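Local coordinates for AB hydrolase-1 domain-containing protein (Parabacteroides distasonis, PDB 4Q34) that probably hydrolyses ester bonds as a member of the alpha/beta hydrolase family, its natural substrate not being established, at residues A[162-166]-A[189-193]; A[46-52]-A[167-173]; A[128-132]-A[302-306]; A[196-200]-A[297-301]; A[208-212]-A[224-228]. One frame throughout, in Å; residues are numbered along the deposited sequence.

Contact 1 of 5, residues A[162-166]-A[189-193]; sequences ALFDK and TRNIK
I192 lays its CG1 squarely over the ring of F164, 3.6 Å from the ring centroid and only 3° off the normal, a CH-pi contact that makes the buried half of this interface. CG of F164 stands anti to its carbonyl carbon (chi1 -82°), which swings the ring off the helix toward the start of the strand. Next to it, N191 ND2 donates to F164 O at 2.9 Å; the donor sits above the carbonyl plane, while the oxygen lies close to the plane of the N191 amide. The last turn of helix 153-167 is thereby joined to the turn that enters strand 192-198, the second strand of the right-handed beta-alpha-beta crossover begun by strand 170-175. With an alanine at F164, the CG1 of I192 would probably lose the ring face it rests on, and a gap would open beneath the strand. The outer side is polar and looser. T189 OG1 donates to D165 OD1 at 2.7 Å, meeting it on the syn side but tilted out of the carboxylate plane. The same hydroxyl oxygen accepts from N191 N at 3.1 Å, forming an ST turn. Water 1 donates to D165 OD1 and accepts from R190 N, both at 2.8 Å.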
# COMPACT_ATOMS: atom_id res chain seq x y z
N ALA A 162 6.55 -3.75 17.51
CA ALA A 162 5.66 -4.92 17.42
C ALA A 162 6.09 -5.80 16.24
O ALA A 162 6.10 -7.02 16.35
CB ALA A 162 4.21 -4.49 17.28
N LEU A 163 6.55 -5.17 15.17
CA LEU A 163 7.02 -5.92 14.02
C LEU A 163 8.31 -6.68 14.32
O LEU A 163 8.42 -7.86 14.01
CB LEU A 163 7.28 -4.99 12.85
CG LEU A 163 7.86 -5.63 11.59
CD1 LEU A 163 7.02 -6.82 11.12
CD2 LEU A 163 8.00 -4.53 10.50
N PHE A 164 9.31 -6.00 14.91
CA PHE A 164 10.54 -6.65 15.29
C PHE A 164 10.30 -7.75 16.32
O PHE A 164 10.92 -8.79 16.28
CB PHE A 164 11.58 -5.66 15.79
CG PHE A 164 12.31 -4.97 14.68
CD1 PHE A 164 13.31 -5.63 13.99
CD2 PHE A 164 11.97 -3.71 14.29
CE1 PHE A 164 13.98 -5.03 12.93
CE2 PHE A 164 12.66 -3.08 13.26
CZ PHE A 164 13.64 -3.76 12.57
N ASP A 165 9.40 -7.51 17.24
CA ASP A 165 9.07 -8.57 18.20
C ASP A 165 8.51 -9.81 17.54
O ASP A 165 8.77 -10.95 17.98
CB ASP A 165 8.12 -8.03 19.25
CG ASP A 165 8.81 -7.13 20.28
OD1 ASP A 165 10.07 -7.03 20.29
OD2 ASP A 165 8.07 -6.54 21.09
N LYS A 166 7.71 -9.61 16.51
CA LYS A 166 7.08 -10.68 15.78
C LYS A 166 8.06 -11.51 14.95
O LYS A 166 8.03 -12.73 14.99
CB LYS A 166 5.99 -10.13 14.86
CG LYS A 166 5.23 -11.13 14.00
CD LYS A 166 4.24 -10.41 13.08
CE LYS A 166 3.63 -11.36 12.07
NZ LYS A 166 2.79 -12.41 12.74
N THR A 189 12.44 -2.64 21.76
CA THR A 189 12.55 -4.02 21.33
C THR A 189 13.99 -4.46 21.52
O THR A 189 14.90 -3.64 21.46
CB THR A 189 12.11 -4.19 19.87
OG1 THR A 189 12.24 -5.57 19.49
CG2 THR A 189 12.99 -3.40 18.90
N ARG A 190 14.17 -5.76 21.79
CA ARG A 190 15.46 -6.43 21.82
C ARG A 190 15.94 -6.85 20.44
O ARG A 190 17.12 -7.15 20.25
CB ARG A 190 15.38 -7.67 22.72
CG ARG A 190 15.36 -7.38 24.21
CD ARG A 190 16.75 -7.14 24.79
NE ARG A 190 17.51 -8.37 24.97
CZ ARG A 190 18.77 -8.41 25.39
NH1 ARG A 190 19.41 -7.28 25.66
NH2 ARG A 190 19.38 -9.57 25.53
N ASN A 191 15.04 -6.83 19.46
CA ASN A 191 15.25 -7.50 18.19
C ASN A 191 15.81 -6.62 17.04
O ASN A 191 15.78 -7.03 15.88
CB ASN A 191 13.97 -8.15 17.76
CG ASN A 191 13.76 -9.48 18.46
OD1 ASN A 191 14.68 -9.99 19.13
ND2 ASN A 191 12.61 -10.09 18.26
N ILE A 192 16.31 -5.43 17.36
CA ILE A 192 17.06 -4.65 16.36
C ILE A 192 18.54 -4.94 16.52
O ILE A 192 19.18 -4.59 17.53
CB ILE A 192 16.77 -3.13 16.46
CG1 ILE A 192 15.38 -2.86 15.93
CG2 ILE A 192 17.80 -2.34 15.64
CD1 ILE A 192 14.80 -1.53 16.36
N LYS A 193 19.12 -5.56 15.51
CA LYS A 193 20.54 -5.92 15.57
C LYS A 193 21.47 -4.76 15.12
O LYS A 193 22.65 -4.79 15.41
CB LYS A 193 20.82 -7.14 14.66
CG LYS A 193 20.18 -8.47 15.11
CD LYS A 193 20.92 -9.07 16.29
CE LYS A 193 22.31 -9.60 15.89
NZ LYS A 193 22.89 -10.35 17.04
O HOH W 1 12.04 -7.54 22.19

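Contact 2 of 5, residues A[46-52]-A[167-173]; sequences KYPLVFA and IGPGVFI
Y47, just ahead of strand 49-52, turns the edge of its ring to P169: CD1 lies 3.5 Å from P169 O, near the ring plane, and CE1 touches P169 CB. The same carbonyl oxygen accepts a hydrogen bond from water 2, which also donates to K46 O and so bridges the two incoming loops. P48 sets its CG against I167 CD1 at 3.8 Å, and its carbonyl oxygen receives V171 N, the first rung of the ladder. L49 lies alongside V171 and points the same way, CD2 resting on V171 CB. V50 uses both its backbone N-H and its C=O: V50 N donates to V171 O at 2.9 Å and V50 O accepts from I173 N at 2.8 Å. That oxygen also faces the ring edge of F172, 3.4 Å from CD1. With CG1 anti to the backbone N (chi1 176°), V50 splits its methyls, CG1 going to F172 CE1 and CG2 to I167 CD1 at 3.7 Å. F51 shares the sheet face of L49, V171 and I173, and its CD1 lies 3.6 Å from I173 CB. A52 finishes the run by donating from N to I173 O, its CB against F172 CE1. With strand 83-87 beyond 49-52 and strand 192-198 beyond 170-175, this parallel pair forms the middle of the alpha/beta hydrolase sheet, in which strand 170-175 probably leads into the nucleophile elbow.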
# COMPACT_ATOMS: atom_id res chain seq x y z
N LYS A 46 20.17 -14.91 7.73
CA LYS A 46 19.66 -15.01 9.10
C LYS A 46 18.80 -13.83 9.56
O LYS A 46 17.82 -14.01 10.28
CB LYS A 46 20.83 -15.16 10.04
CG LYS A 46 20.39 -15.49 11.45
CD LYS A 46 21.55 -15.74 12.40
CE LYS A 46 21.00 -16.32 13.70
NZ LYS A 46 21.80 -15.88 14.87
N TYR A 47 19.15 -12.62 9.15
CA TYR A 47 18.50 -11.43 9.66
C TYR A 47 17.72 -10.75 8.55
O TYR A 47 18.28 -10.45 7.49
CB TYR A 47 19.48 -10.43 10.27
CG TYR A 47 20.29 -11.02 11.39
CD1 TYR A 47 19.70 -11.41 12.58
CD2 TYR A 47 21.64 -11.27 11.22
CE1 TYR A 47 20.46 -11.95 13.61
CE2 TYR A 47 22.41 -11.82 12.23
CZ TYR A 47 21.81 -12.15 13.42
OH TYR A 47 22.59 -12.70 14.42
N PRO A 48 16.41 -10.55 8.77
CA PRO A 48 15.63 -9.83 7.81
C PRO A 48 15.98 -8.34 7.83
O PRO A 48 16.47 -7.83 8.86
CB PRO A 48 14.18 -10.03 8.31
CG PRO A 48 14.32 -10.33 9.77
CD PRO A 48 15.59 -11.11 9.86
N LEU A 49 15.71 -7.69 6.71
CA LEU A 49 15.76 -6.25 6.59
C LEU A 49 14.35 -5.64 6.66
O LEU A 49 13.45 -6.06 5.95
CB LEU A 49 16.43 -5.86 5.29
CG LEU A 49 17.77 -6.49 4.99
CD1 LEU A 49 18.27 -5.99 3.67
CD2 LEU A 49 18.78 -6.21 6.09
N VAL A 50 14.17 -4.64 7.54
CA VAL A 50 12.93 -3.92 7.72
C VAL A 50 13.17 -2.48 7.29
O VAL A 50 14.11 -1.85 7.77
CB VAL A 50 12.46 -3.98 9.18
CG1 VAL A 50 11.21 -3.14 9.35
CG2 VAL A 50 12.28 -5.43 9.64
N PHE A 51 12.34 -1.99 6.37
CA PHE A 51 12.52 -0.67 5.78
C PHE A 51 11.47 0.31 6.25
O PHE A 51 10.27 0.02 6.16
CB PHE A 51 12.48 -0.80 4.25
CG PHE A 51 13.63 -1.58 3.67
CD1 PHE A 51 14.82 -0.97 3.35
CD2 PHE A 51 13.52 -2.92 3.44
CE1 PHE A 51 15.88 -1.67 2.82
CE2 PHE A 51 14.57 -3.64 2.91
CZ PHE A 51 15.76 -3.03 2.60
N ALA A 52 11.92 1.47 6.72
CA ALA A 52 11.03 2.54 7.22
C ALA A 52 11.20 3.87 6.47
O ALA A 52 12.27 4.50 6.50
CB ALA A 52 11.31 2.80 8.69
N ILE A 167 8.91 -10.83 14.17
CA ILE A 167 9.73 -11.52 13.18
C ILE A 167 11.10 -11.93 13.67
O ILE A 167 11.81 -12.66 12.97
CB ILE A 167 9.87 -10.71 11.88
CG1 ILE A 167 10.70 -9.43 12.07
CG2 ILE A 167 8.49 -10.39 11.35
CD1 ILE A 167 10.98 -8.74 10.74
N GLY A 168 11.49 -11.47 14.84
CA GLY A 168 12.80 -11.83 15.37
C GLY A 168 13.89 -10.84 15.02
O GLY A 168 13.62 -9.77 14.41
N PRO A 169 15.11 -11.13 15.49
CA PRO A 169 16.23 -10.22 15.30
C PRO A 169 16.38 -9.84 13.83
O PRO A 169 16.33 -10.72 12.97
CB PRO A 169 17.42 -11.02 15.82
CG PRO A 169 16.82 -11.82 16.93
CD PRO A 169 15.47 -12.24 16.39
N GLY A 170 16.49 -8.54 13.57
CA GLY A 170 16.66 -8.03 12.20
C GLY A 170 17.38 -6.71 12.17
O GLY A 170 17.80 -6.18 13.18
N VAL A 171 17.50 -6.18 10.99
CA VAL A 171 18.19 -4.94 10.75
C VAL A 171 17.16 -3.91 10.30
O VAL A 171 16.31 -4.20 9.45
CB VAL A 171 19.25 -5.11 9.63
CG1 VAL A 171 19.92 -3.80 9.30
CG2 VAL A 171 20.26 -6.18 10.00
N PHE A 172 17.27 -2.69 10.85
CA PHE A 172 16.32 -1.61 10.59
C PHE A 172 17.00 -0.62 9.65
O PHE A 172 18.08 -0.10 9.98
CB PHE A 172 15.90 -0.93 11.89
CG PHE A 172 14.54 -0.25 11.88
CD1 PHE A 172 13.62 -0.40 10.85
CD2 PHE A 172 14.15 0.51 12.97
CE1 PHE A 172 12.37 0.19 10.90
CE2 PHE A 172 12.89 1.11 13.03
CZ PHE A 172 12.01 0.97 11.99
N ILE A 173 16.39 -0.43 8.49
CA ILE A 173 16.89 0.49 7.47
C ILE A 173 15.88 1.63 7.38
O ILE A 173 14.74 1.38 7.00
CB ILE A 173 17.01 -0.15 6.07
CG1 ILE A 173 17.61 -1.57 6.17
CG2 ILE A 173 17.83 0.75 5.14
CD1 ILE A 173 19.02 -1.58 6.69
O HOH W 2 16.67 -13.35 12.77

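Contact 3 of 5, residues A[128-132]-A[302-306]; sequences VQFKR and SDLNN
The type I beta turn D303-N306, which leads into helix 306-319, meets an inverse gamma turn centred on Q129. The two are joined by L304 N, which donates to Q129 O at 2.8 Å and 166°; the donor stands well above the carbonyl plane. D303 CB packs 3.3 Å from that same oxygen. Beyond the backbone bond, the amides of Q129 and N305 stack face to face, their planes 4° apart and Q129 CD 3.6 Å from N305 CG. A bend at chi2 (-77°) folds the Q129 amide back over N305. Neither amide depends on the other for polar partners: Q129 NE2 is hydrogen-bonded to H294 O and N305 OD1 to N296 ND2. The gamma turn at Q129 thereby braces the end of the long loop between strand 283-287 and helix 306-319, the place where alpha/beta hydrolases usually carry their catalytic histidine. With an alanine at Q129, the N305 amide would probably lose its stacking partner and H294 O the side-chain donor it now has. L304 reaches across on the outer side, its CB 3.4 Å from Q129 OE1 and its CD1 3.5 Å from F130 N, with CD2 near the backbone of K131. The D303 carboxylate has its polar partners within its own loop, OD1 hydrogen-bonded to T297 OG1 and OD2 to N296 ND2; OD1 also lies, more loosely, at the ring edge of F130.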
# COMPACT_ATOMS: atom_id res chain seq x y z
N VAL A 128 23.31 15.60 -10.98
CA VAL A 128 22.41 14.93 -10.03
C VAL A 128 22.07 13.54 -10.55
O VAL A 128 21.87 13.33 -11.74
CB VAL A 128 21.13 15.78 -9.72
CG1 VAL A 128 20.16 15.83 -10.90
CG2 VAL A 128 20.43 15.28 -8.46
N GLN A 129 21.95 12.58 -9.62
CA GLN A 129 21.71 11.17 -9.93
C GLN A 129 20.19 10.91 -9.99
O GLN A 129 19.63 10.08 -9.27
CB GLN A 129 22.35 10.30 -8.82
CG GLN A 129 23.87 10.31 -8.81
CD GLN A 129 24.50 9.46 -9.89
OE1 GLN A 129 23.84 8.78 -10.64
NE2 GLN A 129 25.84 9.50 -9.96
N PHE A 130 19.54 11.64 -10.87
CA PHE A 130 18.09 11.65 -10.98
C PHE A 130 17.77 11.90 -12.45
O PHE A 130 18.36 12.80 -13.13
CB PHE A 130 17.53 12.72 -10.03
CG PHE A 130 16.05 12.64 -9.78
CD1 PHE A 130 15.12 13.26 -10.65
CD2 PHE A 130 15.58 12.00 -8.65
CE1 PHE A 130 13.78 13.24 -10.40
CE2 PHE A 130 14.21 11.97 -8.39
CZ PHE A 130 13.32 12.58 -9.27
N LYS A 131 16.86 11.08 -12.98
CA LYS A 131 16.43 11.22 -14.37
C LYS A 131 15.63 12.50 -14.57
O LYS A 131 14.80 12.84 -13.74
CB LYS A 131 15.64 10.00 -14.84
CG LYS A 131 15.74 9.85 -16.37
CD LYS A 131 14.92 8.69 -16.91
CE LYS A 131 14.96 8.65 -18.43
NZ LYS A 131 14.37 7.36 -18.89
N ARG A 132 15.88 13.21 -15.66
CA ARG A 132 15.39 14.58 -15.81
C ARG A 132 14.10 14.72 -16.63
O ARG A 132 13.72 15.83 -16.97
CB ARG A 132 16.49 15.47 -16.45
CG ARG A 132 17.72 15.70 -15.59
CD ARG A 132 18.94 15.89 -16.49
NE ARG A 132 20.04 16.63 -15.87
CZ ARG A 132 20.73 16.21 -14.80
NH1 ARG A 132 20.42 15.07 -14.21
NH2 ARG A 132 21.72 16.95 -14.33
N SER A 302 16.97 5.40 -4.26
CA SER A 302 16.23 5.35 -5.56
C SER A 302 16.91 6.16 -6.67
O SER A 302 16.41 6.25 -7.78
CB SER A 302 14.75 5.76 -5.39
OG SER A 302 14.60 7.06 -4.82
N ASP A 303 18.04 6.76 -6.33
CA ASP A 303 18.82 7.54 -7.30
C ASP A 303 19.37 6.64 -8.43
O ASP A 303 19.37 5.42 -8.31
CB ASP A 303 19.98 8.24 -6.59
CG ASP A 303 19.56 9.47 -5.81
OD1 ASP A 303 18.44 10.03 -5.99
OD2 ASP A 303 20.38 9.90 -4.97
N LEU A 304 19.90 7.26 -9.48
CA LEU A 304 20.43 6.52 -10.64
C LEU A 304 21.53 5.57 -10.30
O LEU A 304 21.67 4.55 -10.98
CB LEU A 304 20.91 7.47 -11.74
CG LEU A 304 19.78 8.30 -12.38
CD1 LEU A 304 20.42 9.35 -13.31
CD2 LEU A 304 18.81 7.43 -13.16
N ASN A 305 22.31 5.87 -9.26
CA ASN A 305 23.43 5.01 -8.83
C ASN A 305 23.06 4.16 -7.62
O ASN A 305 23.92 3.82 -6.80
CB ASN A 305 24.67 5.87 -8.49
CG ASN A 305 24.42 6.84 -7.35
OD1 ASN A 305 23.29 7.02 -6.89
ND2 ASN A 305 25.49 7.43 -6.85
N ASN A 306 21.78 3.84 -7.49
CA ASN A 306 21.32 3.16 -6.28
C ASN A 306 21.92 1.76 -6.08
O ASN A 306 22.01 1.28 -4.95
CB ASN A 306 19.80 3.14 -6.14
CG ASN A 306 19.10 2.24 -7.14
OD1 ASN A 306 19.60 1.93 -8.20
ND2 ASN A 306 17.88 1.82 -6.78

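Contact 4 of 5, residues A[196-200]-A[297-301]; sequences ASYEP and THFPM
CG of H298 is anti to the backbone N (chi1 176°), and E199 bends at chi2 (-136°), so that imidazole and carboxylate converge. H298 ND1 donates to E199 OE1 at 2.8 Å and 166°. The oxygen lies in the ring plane, but the donor comes to the anti side of the carboxylate and out of its plane, the two flat groups being steeply inclined. E199 CB also lies close to the ring, 3.4 Å from H298 ND1. The carboxylate is fixed from further directions: OE1 forms a salt bridge with R117 NH1 and OE2 accepts from G247 N, which should restrict its rotation. An apolar layer packs beside this pair. The methyl CE of M301, a selenomethionine, sits 3.6 Å from Y198 CB and 3.7 Å from Y198 CG, approaching the ring obliquely, and P300 CG lies 4.2 Å from Y198 CD1. In the loop itself T297 OG1 accepts from F299 N at 3.0 Å, an ST turn that shapes the backbone round H298, and it is also hydrogen-bonded to D303 OD1. H298 O is hydrogen-bonded to H175 NE2, and the imidazole lies against the rings of H175 and W262 and touches S176. An acidic residue just after strand 192-198, a histidine in the loop after the last strand and a serine after strand 170-175 are consistent with the catalytic triad of an alpha/beta hydrolase esterase, E199 probably being its acid.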
# COMPACT_ATOMS: atom_id res chain seq x y z
N ALA A 196 20.73 1.10 9.82
CA ALA A 196 21.28 1.93 8.75
C ALA A 196 20.25 3.00 8.43
O ALA A 196 19.09 2.67 8.12
CB ALA A 196 21.57 1.11 7.50
N SER A 197 20.68 4.25 8.41
CA SER A 197 19.77 5.34 8.15
C SER A 197 20.24 6.24 7.02
O SER A 197 21.41 6.72 7.05
CB SER A 197 19.52 6.16 9.43
OG SER A 197 18.46 7.09 9.25
N TYR A 198 19.35 6.48 6.07
CA TYR A 198 19.61 7.40 4.97
C TYR A 198 19.07 8.79 5.32
O TYR A 198 17.86 8.94 5.60
CB TYR A 198 18.99 6.92 3.64
CG TYR A 198 19.69 5.70 3.14
CD1 TYR A 198 20.84 5.80 2.36
CD2 TYR A 198 19.29 4.47 3.56
CE1 TYR A 198 21.55 4.67 1.99
CE2 TYR A 198 19.96 3.33 3.20
CZ TYR A 198 21.10 3.43 2.39
OH TYR A 198 21.82 2.31 2.03
N GLU A 199 19.97 9.76 5.38
CA GLU A 199 19.59 11.16 5.64
C GLU A 199 18.56 11.32 6.76
O GLU A 199 17.51 11.92 6.55
CB GLU A 199 19.09 11.85 4.37
CG GLU A 199 20.15 11.83 3.27
CD GLU A 199 20.33 13.13 2.53
OE1 GLU A 199 19.43 14.00 2.58
OE2 GLU A 199 21.38 13.29 1.84
N PRO A 200 18.87 10.82 7.96
CA PRO A 200 17.98 11.04 9.08
C PRO A 200 17.78 12.52 9.39
O PRO A 200 18.63 13.36 9.15
CB PRO A 200 18.67 10.32 10.26
CG PRO A 200 20.10 10.24 9.86
CD PRO A 200 20.08 10.10 8.36
N THR A 297 20.81 12.62 -4.14
CA THR A 297 19.74 13.41 -3.60
C THR A 297 19.44 12.90 -2.17
O THR A 297 20.17 12.12 -1.60
CB THR A 297 18.47 13.29 -4.50
OG1 THR A 297 17.89 11.97 -4.32
CG2 THR A 297 18.82 13.52 -5.97
N HIS A 298 18.39 13.43 -1.59
CA HIS A 298 17.88 12.97 -0.30
C HIS A 298 17.39 11.55 -0.36
O HIS A 298 17.25 11.00 0.68
CB HIS A 298 16.77 13.91 0.12
CG HIS A 298 16.06 13.52 1.38
ND1 HIS A 298 16.71 13.44 2.59
CD2 HIS A 298 14.76 13.29 1.62
CE1 HIS A 298 15.83 13.11 3.53
NE2 HIS A 298 14.64 13.00 2.96
N PHE A 299 17.15 10.99 -1.56
CA PHE A 299 16.75 9.56 -1.70
C PHE A 299 17.83 8.70 -2.40
O PHE A 299 17.62 8.26 -3.53
CB PHE A 299 15.49 9.40 -2.52
CG PHE A 299 14.25 9.90 -1.89
CD1 PHE A 299 14.02 11.25 -1.76
CD2 PHE A 299 13.24 9.05 -1.51
CE1 PHE A 299 12.87 11.73 -1.18
CE2 PHE A 299 12.06 9.53 -0.96
CZ PHE A 299 11.89 10.89 -0.79
N PRO A 300 18.95 8.46 -1.73
CA PRO A 300 20.01 7.71 -2.42
C PRO A 300 19.62 6.31 -2.81
O PRO A 300 20.14 5.78 -3.81
CB PRO A 300 21.14 7.66 -1.37
CG PRO A 300 20.89 8.84 -0.49
CD PRO A 300 19.41 8.96 -0.42
N MSE A 301 18.68 5.72 -2.09
CA MSE A 301 18.19 4.37 -2.40
C MSE A 301 17.46 4.28 -3.68
O MSE A 301 17.30 3.17 -4.19
CB MSE A 301 17.31 3.80 -1.22
CG MSE A 301 15.90 4.41 -1.09
SE MSE A 301 15.77 6.27 -0.56
CE MSE A 301 16.58 6.11 1.15

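Contact 5 of 5, residues A[208-212]-A[224-228]; sequences EGQLP and MEGIE
E228 reaches out fully extended beyond CG to the backbone of the 208-212 loop, where its OE2 takes the N-H of G209 nearly end-on, at 2.7 Å and 176°. Water 4 donates to the same oxygen and accepts from L211 N at 3.0 Å, so one carboxylate oxygen holds two backbone donors of the loop, one of them through water. G209 itself has a positive phi (85°) that suits glycine. E208 crosses E228 obliquely: E208 CG rests 3.9 Å from E228 CB, the two carboxylate planes stand almost perpendicular, and the acids keep well apart, E208 OE2 lying 6.8 Å from E228 OE2. Water 3 donates a hydrogen bond to E208 OE2 and a longer one to E228 O. L211 lies at about a right angle to E228 and forms the apolar half. Its CD2 lies 4.0 Å from E228 CG and, in the modelled conformer, near SE of M224, a selenomethionine, while CD1 packs 3.9 Å from G226 C, close to where any side chain at G226 would begin. Strand 226-229 pairs in parallel with strand 204-207, whose F206 also meets L211, and helix 257-277 lies against P212 and E225, with R265 of that helix forming a salt bridge to E225 in the modelled conformer.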
# COMPACT_ATOMS: atom_id res chain seq x y z
N GLU A 208 21.48 14.59 28.64
CA GLU A 208 21.07 15.81 29.29
C GLU A 208 22.29 16.56 29.72
O GLU A 208 23.22 15.98 30.29
CB GLU A 208 20.20 15.46 30.51
CG GLU A 208 18.83 14.99 30.07
CD GLU A 208 18.07 14.14 31.11
OE1 GLU A 208 18.68 13.73 32.11
OE2 GLU A 208 16.86 13.85 30.89
N GLY A 209 22.30 17.86 29.41
CA GLY A 209 23.41 18.71 29.76
C GLY A 209 24.57 18.72 28.77
O GLY A 209 25.50 19.49 28.96
N GLN A 210 24.49 17.89 27.72
CA GLN A 210 25.56 17.73 26.73
C GLN A 210 25.05 18.00 25.33
O GLN A 210 25.64 17.52 24.38
CB GLN A 210 26.08 16.28 26.76
CG GLN A 210 26.58 15.82 28.10
CD GLN A 210 27.76 16.64 28.56
OE1 GLN A 210 28.66 16.92 27.78
NE2 GLN A 210 27.74 17.04 29.81
N LEU A 211 23.94 18.73 25.18
CA LEU A 211 23.41 19.07 23.87
C LEU A 211 24.41 19.98 23.13
O LEU A 211 24.72 21.10 23.59
CB LEU A 211 22.08 19.80 24.03
CG LEU A 211 21.05 19.84 22.92
CD1 LEU A 211 20.68 18.46 22.40
CD2 LEU A 211 19.80 20.55 23.44
N PRO A 212 24.95 19.50 22.00
CA PRO A 212 25.94 20.34 21.31
C PRO A 212 25.31 21.57 20.68
O PRO A 212 24.13 21.55 20.32
CB PRO A 212 26.51 19.42 20.22
CG PRO A 212 25.58 18.26 20.12
CD PRO A 212 24.68 18.23 21.31
N MSE A 224 13.18 21.56 17.77
CA MSE A 224 14.63 21.52 18.01
C MSE A 224 15.11 20.17 17.50
O MSE A 224 14.47 19.17 17.71
CB MSE A 224 15.04 21.77 19.47
CG MSE A 224 16.48 22.30 19.52
SE MSE A 224 17.13 22.65 21.36
CE MSE A 224 17.08 24.62 21.32
N GLU A 225 16.25 20.18 16.80
CA GLU A 225 16.78 19.00 16.08
C GLU A 225 17.35 17.96 17.02
O GLU A 225 17.20 16.78 16.78
CB GLU A 225 17.90 19.43 15.13
CG GLU A 225 18.60 18.29 14.40
CD GLU A 225 17.72 17.58 13.39
OE1 GLU A 225 16.69 18.17 12.95
OE2 GLU A 225 18.09 16.44 13.00
N GLY A 226 18.07 18.40 18.03
CA GLY A 226 18.54 17.48 19.07
C GLY A 226 17.57 17.48 20.24
O GLY A 226 16.94 18.51 20.52
N ILE A 227 17.47 16.36 20.94
CA ILE A 227 16.72 16.28 22.19
C ILE A 227 17.61 15.74 23.31
O ILE A 227 18.58 15.04 23.05
CB ILE A 227 15.47 15.40 22.07
CG1 ILE A 227 15.84 13.96 21.65
CG2 ILE A 227 14.49 16.04 21.10
CD1 ILE A 227 14.69 12.97 21.75
N GLU A 228 17.29 16.10 24.53
CA GLU A 228 18.03 15.65 25.68
C GLU A 228 17.34 14.41 26.24
O GLU A 228 16.10 14.39 26.37
CB GLU A 228 18.14 16.76 26.72
CG GLU A 228 19.12 17.85 26.34
CD GLU A 228 19.20 18.96 27.39
OE1 GLU A 228 18.24 19.74 27.47
OE2 GLU A 228 20.20 19.04 28.12
O HOH W 3 15.27 15.38 29.36
O HOH W 4 22.53 20.45 27.19

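Overall arrangement
From the N terminus, 46-52 opens contact 2 and 128-132 opens contact 3. Segment 162-166 then opens contact 1 directly before 167-173 closes contact 2, so contact 2 crosses both others. Contact 1 closes at 189-193, whose backbone pairs with G170, placing strands 49-52, 170-175 and 192-198 side by side. Further along strand 192-198, segment 196-200 opens contact 4; the short loop of contact 5 (208-212 with 224-228) is nested inside it, on the surface. Contact 4 closes at 297-301 and contact 3 at 302-306, enclosing contacts 1, 4 and 5. The late loop before helix 306-319 is thereby tied both to the central sheet and to 128-132.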